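Local coordinates for mycosin-1 (Mycobacterium smegmatis, PDB 4KB5), which cleaves EspB as a membrane-anchored subtilisin-like serine protease and may also regulate ESX-1 type VII secretion, at residues S158-A163 and E193-A198; L50-A55 and V120-D125; P334-N339 and G374-P379. All blocks are in the same frame, centred on the assembly; numbering follows the deposited sequence.

In the fold
Three separate contacts sample different sides of the chain. Interactions 1 and 2 lie on opposite sides of the chain's centre, with their own centres 32 Å apart; interaction 3 is about 22 Å from the first and 24 Å from the second, centre to centre. None touches another. Interaction 1 is closest to the charge relay system: the side chain of Leu162 is about 9 Å from that of Asp70. Interactions 2 and 3 are away from the active site, yet Leu50 and Met122 of interaction 2, and Ile337 on the helix of interaction 3, pack on helix 311-328, which carries the inferred catalytic Ser312. Lys377 of interaction 3 also bonds to Asn205, on the helix 194-206 that interaction 1 uses at its start.

Interaction 1 of 3, residues S158-A163 and E193-A198; sequences SIRSLA and ETSLGA
Leu196 is the main bump of this contact, and the hollow that receives it is built by Ile159, Leu162 and Ala163 on the facing helix. Both its methyls meet Leu162 CD2, Leu196 CD1 at 3.8 Å and Leu196 CD2 at 4.0 Å, and the latter also touches Ile159 CG2 at 4.1 Å. With CG anti to the backbone N (chi1 -178°), the leucine fork reaches across the gap to Leu162, with Ile159 beside CD2. A smaller bump answers from the other helix: Ala163 CB seats 3.6 Å from Leu196 CA, in the notch between that backbone and Ser195 OG. The small methyl is consistent with the close local spacing, since the CA atoms of Ala163 and Leu196 are only 4.4 Å apart.

At the start of helix 194-206, the aliphatic part of Glu193 fills the next place, its CG 4.0 Å from Ile159 CG2. The carboxylate beyond is held elsewhere, by Tyr185 through OE1 and by Ser247, Trp250 and Tyr251 through OE2. No direct hydrogen bond crosses, but a water donates to Arg160 O and also bonds Ser195 OG (2.7 Å).

The segment axes approach to 8.2 Å at 27°, so the helices run nearly parallel. They precede the adjacent parallel strands 176-179 and 210-214, the packing of neighbouring crossover helices expected in the subtilisin α/β fold.

Interaction 2 of 3, residues L50-A55 and V120-D125; sequences LRIQEA and VGMAPD
Ile52 CG2 comes to the oxygen end of the Gly121-Met122 peptide, 4.1 Å from Gly121 O; it stands off the peptide plane, beyond the oxygen and to one side of it rather than over the face. The same oxygen receives a weak hydrogen bond from Gln56 NE2, which also bonds Met122 O. This peptide is the flat group in a junction of the subtilisin fold, where the short helix 52-55 near the start of the catalytic domain meets the loop that leads into sheet strand 127-132. Arg51, with positive phi (50°), closes helix 45-49 in a Schellman motif and is also the N-cap of helix 52-55. On either side of it, the side chains of Leu50 and Ile52 both start out toward the loop.

The rest of the contact is apolar, with no hydrogen bond between the segments. Val120 CG1 is a looser neighbour of Ile52 CG2. Met122 is the closer partner; its side chain crosses that of Ile52 at roughly a right angle, with SD 4.1 Å from Ile52 CG1. Backbone bonds of Gly121 with Gly111, Met122 with Ile108 and Ala123 with Ile109 tie the loop to helix 102-110 and its end, while Tyr317 and Leu324 of helix 311-328 pack on Met122 as well; Tyr317 also meets Leu50.

Although Met122 sets out with CG anti to the backbone N, bends at chi2 (76°) and chi3 (61°) fold its end back. The terminal CE thereby spans two residues of the partner segment, 3.8 Å from Leu50 CD1 and 3.8 Å from Ile52 CD1.

Interaction 3 of 3, residues P334-N339 and G374-P379; sequences PAQIIN and GPEKAP
Gln336 makes the direct hydrogen bond to the 374-379 segment, from NE2 to Gly374 O at 3.2 Å. Its CG stands anti to the carbonyl carbon (chi1 -67°) and the chain runs extended from there, which brings NE2 to the glycine oxygen. The N-H points almost straight at its acceptor (167°), and the oxygen lies close to the amide plane of the glutamine, whereas the donor is tilted 33° from the plane of the glycine carbonyl. The other end of the amide is fixed too: OE1 accepts from Thr333 N, just before helix 334-343. Gripped at both ends, the amide has little freedom to flip.

Water supplies the second polar link. One molecule accepts from Ala335 N, a first-turn amide with no helical carbonyl to use, and donates to Glu376 O at 2.8 Å. Thr333 OG1 also bonds Glu376 O, so this carbonyl is tied to the beginning of the helix by two partners.

Van der Waals contacts fill in between these bonds. Ala335 CB faces backbone rather than side chains: it is 3.5 Å from Glu376 O and 3.8 Å from Ala378 N. Gln336 CG lies 3.5 Å from Pro375 O, and Glu376 CG approaches NE2 of the glutamine. The Gln336 and Glu376 side chains run alongside each other in the same direction, but their terminal planes are nearly perpendicular.

This exposed, irregular C-terminal segment thus lies across the N-terminal turn of helix 334-343. On that helix, Ile337 packs against helix 311-328 and, together with Pro334, touches Val210 of strand 210-214, while Lys377 NZ reaches Asn205 O near the end of helix 194-206.

Interaction 1 of 3, residues S158-A163 and E193-A198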
loop_
_atom_site.group_PDB
_atom_site.type_symbol
_atom_site.label_atom_id
_atom_site.label_comp_id
_atom_site.label_asym_id
_atom_site.label_seq_id
_atom_site.Cartn_x
_atom_site.Cartn_y
_atom_site.Cartn_z
ATOM N N SER A 158 -11.848 8.079 -7.745
ATOM C CA SER A 158 -10.655 7.737 -6.992
ATOM C C SER A 158 -9.671 6.909 -7.837
ATOM O O SER A 158 -8.470 7.202 -7.864
ATOM C CB SER A 158 -11.033 7.017 -5.711
ATOM O OG SER A 158 -9.863 6.758 -4.967
ATOM N N ILE A 159 -10.190 5.908 -8.557
ATOM C CA ILE A 159 -9.381 5.121 -9.511
ATOM C C ILE A 159 -8.677 5.980 -10.563
ATOM O O ILE A 159 -7.477 5.813 -10.814
ATOM C CB ILE A 159 -10.222 3.988 -10.179
ATOM C CG1 ILE A 159 -10.320 2.797 -9.214
ATOM C CG2 ILE A 159 -9.593 3.533 -11.497
ATOM C CD1 ILE A 159 -11.482 1.852 -9.466
ATOM N N ARG A 160 -9.414 6.906 -11.177
ATOM C CA ARG A 160 -8.812 7.775 -12.195
ATOM C C ARG A 160 -7.764 8.722 -11.624
ATOM O O ARG A 160 -6.746 8.981 -12.269
ATOM C CB ARG A 160 -9.881 8.563 -12.965
ATOM C CG ARG A 160 -10.728 7.711 -13.917
ATOM C CD ARG A 160 -11.671 8.563 -14.768
ATOM N NE ARG A 160 -12.579 9.364 -13.948
ATOM C CZ ARG A 160 -13.777 8.964 -13.533
ATOM N NH1 ARG A 160 -14.245 7.766 -13.857
ATOM N NH2 ARG A 160 -14.517 9.768 -12.788
ATOM N N SER A 161 -7.995 9.253 -10.421
ATOM C CA SER A 161 -6.969 10.127 -9.830
ATOM C C SER A 161 -5.752 9.312 -9.384
ATOM O O SER A 161 -4.618 9.754 -9.540
ATOM C CB SER A 161 -7.528 10.990 -8.697
ATOM O OG SER A 161 -7.928 10.187 -7.607
ATOM N N LEU A 162 -5.980 8.097 -8.882
ATOM C CA LEU A 162 -4.852 7.215 -8.525
ATOM C C LEU A 162 -3.917 6.980 -9.710
ATOM O O LEU A 162 -2.686 7.111 -9.592
ATOM C CB LEU A 162 -5.357 5.886 -7.974
ATOM C CG LEU A 162 -4.238 4.892 -7.604
ATOM C CD1 LEU A 162 -3.365 5.436 -6.466
ATOM C CD2 LEU A 162 -4.843 3.545 -7.233
ATOM N N ALA A 163 -4.510 6.686 -10.867
ATOM C CA ALA A 163 -3.749 6.482 -12.104
ATOM C C ALA A 163 -2.802 7.638 -12.405
ATOM O O ALA A 163 -1.626 7.437 -12.721
ATOM C CB ALA A 163 -4.698 6.247 -13.283
ATOM N N GLU A 193 -11.204 0.955 -15.738
ATOM C CA GLU A 193 -9.945 1.064 -15.003
ATOM C C GLU A 193 -8.753 1.104 -15.915
ATOM O O GLU A 193 -7.624 0.935 -15.445
ATOM C CB GLU A 193 -9.733 -0.186 -14.152
ATOM C CG GLU A 193 -10.402 -0.199 -12.812
ATOM C CD GLU A 193 -9.773 -1.222 -11.882
ATOM O OE1 GLU A 193 -10.513 -1.759 -11.026
ATOM O OE2 GLU A 193 -8.550 -1.491 -12.017
ATOM N N THR A 194 -8.982 1.264 -17.219
ATOM C CA THR A 194 -7.905 1.098 -18.186
ATOM C C THR A 194 -6.755 2.078 -17.971
ATOM O O THR A 194 -5.606 1.759 -18.289
ATOM C CB THR A 194 -8.392 1.154 -19.662
ATOM O OG1 THR A 194 -9.151 2.344 -19.875
ATOM C CG2 THR A 194 -9.266 -0.048 -20.007
ATOM N N SER A 195 -7.048 3.270 -17.446
ATOM C CA SER A 195 -5.976 4.243 -17.224
ATOM C C SER A 195 -5.093 3.809 -16.051
ATOM O O SER A 195 -3.883 4.026 -16.081
ATOM C CB SER A 195 -6.507 5.674 -17.018
ATOM O OG SER A 195 -7.263 5.757 -15.823
ATOM N N LEU A 196 -5.691 3.172 -15.049
ATOM C CA LEU A 196 -4.926 2.675 -13.884
ATOM C C LEU A 196 -3.987 1.536 -14.272
ATOM O O LEU A 196 -2.796 1.570 -13.946
ATOM C CB LEU A 196 -5.852 2.248 -12.743
ATOM C CG LEU A 196 -5.187 1.751 -11.444
ATOM C CD1 LEU A 196 -4.144 2.732 -10.900
ATOM C CD2 LEU A 196 -6.248 1.463 -10.394
ATOM N N GLY A 197 -4.513 0.545 -14.997
ATOM C CA GLY A 197 -3.680 -0.548 -15.517
ATOM C C GLY A 197 -2.543 -0.006 -16.366
ATOM O O GLY A 197 -1.398 -0.455 -16.254
ATOM N N ALA A 198 -2.847 0.982 -17.212
ATOM C CA ALA A 198 -1.802 1.595 -18.041
ATOM C C ALA A 198 -0.758 2.368 -17.207
ATOM O O ALA A 198 0.447 2.307 -17.476
ATOM C CB ALA A 198 -2.431 2.505 -19.100
HETATM O O HOH W 1 -6.854 8.284 -15.054
#

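Interaction 2 of 3, residues L50-A55 and V120-D125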
loop_
_atom_site.group_PDB
_atom_site.type_symbol
_atom_site.label_atom_id
_atom_site.label_comp_id
_atom_site.label_asym_id
_atom_site.label_seq_id
_atom_site.Cartn_x
_atom_site.Cartn_y
_atom_site.Cartn_z
ATOM N N LEU A 50 9.786 -8.472 12.980
ATOM C CA LEU A 50 10.430 -8.387 11.672
ATOM C C LEU A 50 11.943 -8.259 11.751
ATOM O O LEU A 50 12.602 -8.117 10.711
ATOM C CB LEU A 50 9.866 -7.185 10.882
ATOM C CG LEU A 50 8.387 -7.228 10.489
ATOM C CD1 LEU A 50 7.949 -5.858 9.981
ATOM C CD2 LEU A 50 8.144 -8.301 9.430
ATOM N N ARG A 51 12.495 -8.292 12.968
ATOM C CA ARG A 51 13.954 -8.172 13.193
ATOM C C ARG A 51 14.568 -6.968 12.457
ATOM O O ARG A 51 15.599 -7.076 11.758
ATOM C CB ARG A 51 14.694 -9.478 12.832
ATOM C CG ARG A 51 13.985 -10.744 13.296
ATOM C CD ARG A 51 14.897 -11.964 13.350
ATOM N NE ARG A 51 15.233 -12.567 12.052
ATOM C CZ ARG A 51 14.460 -13.414 11.357
ATOM N NH1 ARG A 51 13.245 -13.753 11.788
ATOM N NH2 ARG A 51 14.891 -13.912 10.198
ATOM N N ILE A 52 13.933 -5.811 12.635
ATOM C CA ILE A 52 14.321 -4.601 11.911
ATOM C C ILE A 52 15.756 -4.186 12.230
ATOM O O ILE A 52 16.518 -3.838 11.319
ATOM C CB ILE A 52 13.281 -3.467 12.112
ATOM C CG1 ILE A 52 11.950 -3.892 11.462
ATOM C CG2 ILE A 52 13.793 -2.140 11.552
ATOM C CD1 ILE A 52 10.840 -2.861 11.441
ATOM N N GLN A 53 16.130 -4.257 13.512
ATOM C CA GLN A 53 17.484 -3.917 13.944
ATOM C C GLN A 53 18.543 -4.771 13.235
ATOM O O GLN A 53 19.549 -4.246 12.750
ATOM C CB GLN A 53 17.615 -4.025 15.472
ATOM C CG GLN A 53 18.996 -3.651 16.000
ATOM C CD GLN A 53 19.061 -3.409 17.511
ATOM O OE1 GLN A 53 20.120 -3.052 18.036
ATOM N NE2 GLN A 53 17.941 -3.594 18.215
ATOM N N GLU A 54 18.295 -6.074 13.152
ATOM C CA GLU A 54 19.183 -6.973 12.424
ATOM C C GLU A 54 19.220 -6.598 10.945
ATOM O O GLU A 54 20.292 -6.418 10.367
ATOM C CB GLU A 54 18.730 -8.425 12.589
ATOM C CG GLU A 54 19.518 -9.419 11.753
ATOM O OE1 GLU A 54 18.611 -11.237 12.993
ATOM O OE2 GLU A 54 20.700 -11.400 12.339
ATOM N N ALA A 55 18.042 -6.478 10.341
ATOM C CA ALA A 55 17.924 -6.076 8.913
ATOM C C ALA A 55 18.726 -4.820 8.568
ATOM O O ALA A 55 19.321 -4.722 7.492
ATOM C CB ALA A 55 16.457 -5.881 8.520
ATOM N N VAL A 120 11.697 3.100 15.250
ATOM C CA VAL A 120 12.367 3.428 13.993
ATOM C C VAL A 120 11.585 2.789 12.824
ATOM O O VAL A 120 10.958 1.719 12.984
ATOM C CB VAL A 120 13.870 3.041 13.999
ATOM C CG1 VAL A 120 14.074 1.524 14.130
ATOM C CG2 VAL A 120 14.573 3.569 12.760
ATOM N N GLY A 121 11.604 3.457 11.671
ATOM C CA GLY A 121 11.017 2.918 10.456
ATOM C C GLY A 121 11.901 1.828 9.848
ATOM O O GLY A 121 13.069 1.661 10.237
ATOM N N MET A 122 11.350 1.099 8.882
ATOM C CA MET A 122 12.073 0.002 8.227
ATOM C C MET A 122 13.355 0.516 7.555
ATOM O O MET A 122 14.422 -0.106 7.658
ATOM C CB MET A 122 11.136 -0.696 7.223
ATOM C CG MET A 122 11.745 -1.859 6.463
ATOM S SD MET A 122 11.901 -3.377 7.432
ATOM C CE MET A 122 10.194 -3.716 7.835
ATOM N N ALA A 123 13.250 1.671 6.895
ATOM C CA ALA A 123 14.339 2.213 6.086
ATOM C C ALA A 123 14.538 3.706 6.383
ATOM O O ALA A 123 14.095 4.563 5.602
ATOM C CB ALA A 123 14.061 1.974 4.605
ATOM N N PRO A 124 15.222 4.018 7.511
ATOM C CA PRO A 124 15.325 5.388 8.036
ATOM C C PRO A 124 16.182 6.353 7.232
ATOM O O PRO A 124 16.230 7.520 7.585
ATOM C CB PRO A 124 15.934 5.193 9.441
ATOM C CG PRO A 124 16.678 3.899 9.355
ATOM C CD PRO A 124 15.877 3.038 8.407
ATOM N N ASP A 125 16.865 5.882 6.190
ATOM C CA ASP A 125 17.634 6.771 5.319
ATOM C C ASP A 125 16.965 7.116 3.967
ATOM O O ASP A 125 17.564 7.831 3.160
ATOM C CB ASP A 125 19.035 6.208 5.049
ATOM C CG ASP A 125 19.975 6.329 6.247
ATOM O OD1 ASP A 125 19.878 7.302 7.024
ATOM O OD2 ASP A 125 20.841 5.442 6.392
#

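Interaction 3 of 3, residues P334-N339 and G374-P379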
loop_
_atom_site.group_PDB
_atom_site.type_symbol
_atom_site.label_atom_id
_atom_site.label_comp_id
_atom_site.label_asym_id
_atom_site.label_seq_id
_atom_site.Cartn_x
_atom_site.Cartn_y
_atom_site.Cartn_z
ATOM N N PRO A 334 12.148 -4.125 -10.643
ATOM C CA PRO A 334 10.969 -4.286 -9.788
ATOM C C PRO A 334 10.473 -5.729 -9.648
ATOM O O PRO A 334 10.185 -6.173 -8.530
ATOM C CB PRO A 334 9.915 -3.418 -10.476
ATOM C CG PRO A 334 10.699 -2.355 -11.155
ATOM C CD PRO A 334 12.042 -2.938 -11.522
ATOM N N ALA A 335 10.359 -6.453 -10.761
ATOM C CA ALA A 335 9.950 -7.867 -10.705
ATOM C C ALA A 335 10.876 -8.697 -9.817
ATOM O O ALA A 335 10.422 -9.544 -9.049
ATOM C CB ALA A 335 9.870 -8.480 -12.112
ATOM N N GLN A 336 12.173 -8.453 -9.933
ATOM C CA GLN A 336 13.162 -9.210 -9.195
ATOM C C GLN A 336 13.193 -8.851 -7.711
ATOM O O GLN A 336 13.504 -9.701 -6.874
ATOM C CB GLN A 336 14.538 -9.005 -9.834
ATOM C CG GLN A 336 14.610 -9.621 -11.220
ATOM C CD GLN A 336 15.866 -9.252 -11.971
ATOM O OE1 GLN A 336 16.479 -8.210 -11.722
ATOM N NE2 GLN A 336 16.247 -10.103 -12.924
ATOM N N ILE A 337 12.889 -7.592 -7.390
ATOM C CA ILE A 337 12.760 -7.171 -5.996
ATOM C C ILE A 337 11.542 -7.843 -5.351
ATOM O O ILE A 337 11.653 -8.438 -4.282
ATOM C CB ILE A 337 12.719 -5.627 -5.865
ATOM C CG1 ILE A 337 14.111 -5.066 -6.166
ATOM C CG2 ILE A 337 12.262 -5.221 -4.460
ATOM C CD1 ILE A 337 14.160 -3.568 -6.436
ATOM N N ILE A 338 10.400 -7.793 -6.024
ATOM C CA ILE A 338 9.188 -8.482 -5.561
ATOM C C ILE A 338 9.425 -9.995 -5.394
ATOM O O ILE A 338 8.970 -10.589 -4.408
ATOM C CB ILE A 338 7.995 -8.238 -6.511
ATOM C CG1 ILE A 338 7.495 -6.786 -6.397
ATOM C CG2 ILE A 338 6.839 -9.191 -6.218
ATOM C CD1 ILE A 338 6.588 -6.377 -7.545
ATOM N N ASN A 339 10.138 -10.606 -6.343
ATOM C CA ASN A 339 10.409 -12.050 -6.280
ATOM C C ASN A 339 11.206 -12.413 -5.029
ATOM O O ASN A 339 10.887 -13.372 -4.333
ATOM C CB ASN A 339 11.167 -12.540 -7.526
ATOM C CG ASN A 339 11.547 -14.019 -7.426
ATOM O OD1 ASN A 339 12.722 -14.369 -7.295
ATOM N ND2 ASN A 339 10.551 -14.874 -7.441
ATOM N N GLY A 374 15.455 -14.628 -11.379
ATOM C CA GLY A 374 14.228 -14.795 -12.143
ATOM C C GLY A 374 14.107 -13.742 -13.231
ATOM O O GLY A 374 15.028 -12.967 -13.443
ATOM N N PRO A 375 12.953 -13.702 -13.915
ATOM C CA PRO A 375 12.732 -12.810 -15.073
ATOM C C PRO A 375 12.823 -11.318 -14.702
ATOM O O PRO A 375 12.453 -10.932 -13.592
ATOM C CB PRO A 375 11.308 -13.147 -15.532
ATOM C CG PRO A 375 10.807 -14.243 -14.644
ATOM C CD PRO A 375 11.717 -14.367 -13.461
ATOM N N GLU A 376 13.307 -10.500 -15.630
ATOM C CA GLU A 376 13.488 -9.068 -15.388
ATOM C C GLU A 376 12.166 -8.302 -15.324
ATOM O O GLU A 376 12.042 -7.345 -14.571
ATOM C CB GLU A 376 14.407 -8.455 -16.440
ATOM C CG GLU A 376 15.850 -8.917 -16.316
ATOM C CD GLU A 376 16.782 -8.219 -17.287
ATOM O OE1 GLU A 376 16.311 -7.447 -18.152
ATOM O OE2 GLU A 376 18.002 -8.443 -17.187
ATOM N N LYS A 377 11.189 -8.728 -16.121
ATOM C CA LYS A 377 9.855 -8.142 -16.078
ATOM C C LYS A 377 8.844 -9.242 -15.889
ATOM O O LYS A 377 9.081 -10.384 -16.306
ATOM C CB LYS A 377 9.564 -7.334 -17.345
ATOM C CG LYS A 377 10.661 -6.322 -17.634
ATOM C CD LYS A 377 10.198 -5.137 -18.449
ATOM C CE LYS A 377 11.278 -4.074 -18.396
ATOM N NZ LYS A 377 11.124 -3.027 -19.438
ATOM N N ALA A 378 7.728 -8.912 -15.232
ATOM C CA ALA A 378 6.653 -9.877 -15.038
ATOM C C ALA A 378 6.264 -10.501 -16.384
ATOM O O ALA A 378 5.911 -9.780 -17.312
ATOM C CB ALA A 378 5.441 -9.212 -14.391
ATOM N N PRO A 379 6.320 -11.840 -16.485
ATOM C CA PRO A 379 5.931 -12.525 -17.727
ATOM C C PRO A 379 4.454 -12.309 -18.065
ATOM O O PRO A 379 3.614 -12.196 -17.155
ATOM C CB PRO A 379 6.173 -14.009 -17.413
ATOM C CG PRO A 379 7.073 -14.025 -16.220
ATOM C CD PRO A 379 6.721 -12.790 -15.431
HETATM O O HOH W 2 10.280 -5.397 -13.658
#